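Local coordinates for probable ribosomal RNA small subunit methyltransferase (Thermus thermophilus, PDB 3DMH), which transfers a methyl group from S-adenosylmethionine to the N2 atom of a guanosine in 16S ribosomal RNA of the small subunit, at residues A[238-243]-A[320-325]. Sequence-based numbering, arbitrary orientation.
Sequences LDLGAG and QAFVNV. With SAM (S-adenosylmethionine), chain D.
Leu240 sets its CB over the ring of Phe322. The atom sits above the middle of one ring face, 3.8 Å from the ring centroid and 12° off the normal, a CH-pi contact. Further out, Leu240 CD1 reaches back to the helix and comes 3.3 Å from Phe322 O. The other branch is more loosely placed, with Leu240 CD2 4.3 Å from Val325 CG1, about one helical turn further along. No hydrogen bond joins the two segments.

The Phe322 side chain leaves the helix without pointing at the strand, but its ring comes nearer to it. Its CG is anti to its own carbonyl carbon (chi1 -84°), which carries the ring out from the helix to the end of strand 236-240. There Phe322 CE2 lies 3.3 Å from Leu240 O, an oxygen that accepts a hydrogen bond from Thr304 OG1. Phe322 CZ is 3.8 Å from Gly241 N.

The ring also meets the cofactor by its edge. Phe322 CZ is 3.8 Å from SAM N3, and SAM C2 lies in the ring plane. With the ring cut back to an alanine, Leu240 CB would probably lose its face partner and the edge of the adenine its apolar neighbour. Val289, whose backbone N is hydrogen-bonded to the cofactor, touches the same ring.

Beyond the strand, the chain turns around the methionine end of SAM. The SAM N atom donates a 2.8 Å hydrogen bond to Gly241 O and a weak one to Ala242 O. Gly241 and Gly243 both have positive phi and lie close against SAM. This glycine-rich turn after the first strand of the sheet is characteristic of the AdoMet site in Rossmann-like methyltransferases.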
# COMPACT_ATOMS: atom_id res chain seq x y z
N LEU A 238 -4.50 9.09 -16.11
CA LEU A 238 -4.26 7.98 -15.19
C LEU A 238 -3.24 8.46 -14.16
O LEU A 238 -2.19 8.97 -14.56
CB LEU A 238 -3.68 6.78 -15.91
CG LEU A 238 -3.38 5.53 -15.06
CD1 LEU A 238 -4.65 4.94 -14.47
CD2 LEU A 238 -2.72 4.50 -15.97
N ASP A 239 -3.58 8.30 -12.88
CA ASP A 239 -2.68 8.66 -11.77
C ASP A 239 -2.17 7.34 -11.20
O ASP A 239 -2.94 6.60 -10.56
CB ASP A 239 -3.45 9.48 -10.72
CG ASP A 239 -2.58 9.94 -9.55
OD1 ASP A 239 -1.42 9.53 -9.43
OD2 ASP A 239 -3.14 10.69 -8.73
N LEU A 240 -0.89 7.02 -11.47
CA LEU A 240 -0.31 5.75 -11.01
C LEU A 240 0.15 5.89 -9.57
O LEU A 240 1.14 6.61 -9.28
CB LEU A 240 0.87 5.35 -11.90
CG LEU A 240 0.57 4.93 -13.33
CD1 LEU A 240 1.82 4.89 -14.18
CD2 LEU A 240 -0.11 3.57 -13.36
N GLY A 241 -0.52 5.20 -8.66
CA GLY A 241 -0.20 5.28 -7.25
C GLY A 241 -0.85 6.51 -6.68
O GLY A 241 -0.17 7.39 -6.18
N ALA A 242 -2.18 6.57 -6.75
CA ALA A 242 -2.90 7.84 -6.50
C ALA A 242 -2.89 8.30 -5.04
O ALA A 242 -3.09 9.50 -4.76
CB ALA A 242 -4.37 7.77 -7.04
N GLY A 243 -2.65 7.38 -4.10
CA GLY A 243 -2.68 7.77 -2.69
C GLY A 243 -4.00 8.39 -2.26
O GLY A 243 -5.05 7.99 -2.79
N GLN A 320 9.40 0.84 -11.54
CA GLN A 320 9.79 0.49 -12.91
C GLN A 320 8.56 0.08 -13.72
O GLN A 320 8.40 0.50 -14.86
CB GLN A 320 10.82 -0.64 -12.86
CG GLN A 320 11.47 -0.95 -14.18
CD GLN A 320 12.67 -1.88 -14.00
OE1 GLN A 320 13.29 -1.91 -12.93
NE2 GLN A 320 12.99 -2.65 -15.04
N ALA A 321 7.66 -0.72 -13.11
CA ALA A 321 6.42 -1.08 -13.77
C ALA A 321 5.56 0.13 -14.12
O ALA A 321 4.89 0.14 -15.17
CB ALA A 321 5.63 -2.07 -12.91
N PHE A 322 5.56 1.15 -13.26
CA PHE A 322 4.79 2.36 -13.53
C PHE A 322 5.24 2.97 -14.85
O PHE A 322 4.41 3.38 -15.66
CB PHE A 322 5.02 3.38 -12.41
CG PHE A 322 4.13 3.20 -11.20
CD1 PHE A 322 3.37 2.04 -10.98
CD2 PHE A 322 4.07 4.22 -10.24
CE1 PHE A 322 2.57 1.95 -9.85
CE2 PHE A 322 3.29 4.13 -9.13
CZ PHE A 322 2.52 2.99 -8.92
N VAL A 323 6.56 3.02 -15.07
CA VAL A 323 7.09 3.60 -16.31
C VAL A 323 6.68 2.76 -17.51
O VAL A 323 6.23 3.30 -18.50
CB VAL A 323 8.60 3.71 -16.25
CG1 VAL A 323 9.18 4.22 -17.60
CG2 VAL A 323 8.98 4.66 -15.15
N ASN A 324 6.83 1.43 -17.39
CA ASN A 324 6.49 0.54 -18.52
C ASN A 324 5.00 0.66 -18.83
O ASN A 324 4.60 0.72 -19.99
CB ASN A 324 6.84 -0.92 -18.21
CG ASN A 324 8.32 -1.13 -17.95
OD1 ASN A 324 9.16 -0.32 -18.35
ND2 ASN A 324 8.65 -2.22 -17.28
N VAL A 325 4.19 0.70 -17.77
CA VAL A 325 2.75 0.81 -17.96
C VAL A 325 2.37 2.17 -18.57
O VAL A 325 1.55 2.23 -19.48
CB VAL A 325 1.99 0.50 -16.64
CG1 VAL A 325 0.53 0.93 -16.72
CG2 VAL A 325 2.10 -0.99 -16.34
N SAM D . 0.12 10.15 -5.73
CA SAM D . 0.17 10.32 -4.23
C SAM D . 0.85 11.63 -3.91
O SAM D . 1.43 12.19 -4.85
OXT SAM D . 0.82 12.07 -2.75
CB SAM D . 0.97 9.19 -3.57
CG SAM D . 2.42 9.04 -4.02
SD SAM D . 3.29 7.75 -3.08
CE SAM D . 5.02 8.24 -3.29
C5' SAM D . 3.24 6.26 -4.12
C4' SAM D . 1.89 5.57 -4.08
O4' SAM D . 2.06 4.38 -4.85
C3' SAM D . 1.42 5.15 -2.67
O3' SAM D . 0.13 5.66 -2.38
C2' SAM D . 1.47 3.62 -2.73
O2' SAM D . 0.54 2.96 -1.90
C1' SAM D . 1.24 3.42 -4.22
N9 SAM D . 1.61 2.08 -4.65
C8 SAM D . 2.61 1.25 -4.15
N7 SAM D . 2.62 0.10 -4.86
C5 SAM D . 1.62 0.19 -5.81
C6 SAM D . 1.14 -0.69 -6.79
N6 SAM D . 1.66 -1.92 -6.94
N1 SAM D . 0.10 -0.26 -7.58
C2 SAM D . -0.46 0.98 -7.42
N3 SAM D . -0.04 1.85 -6.42
C4 SAM D . 0.99 1.44 -5.66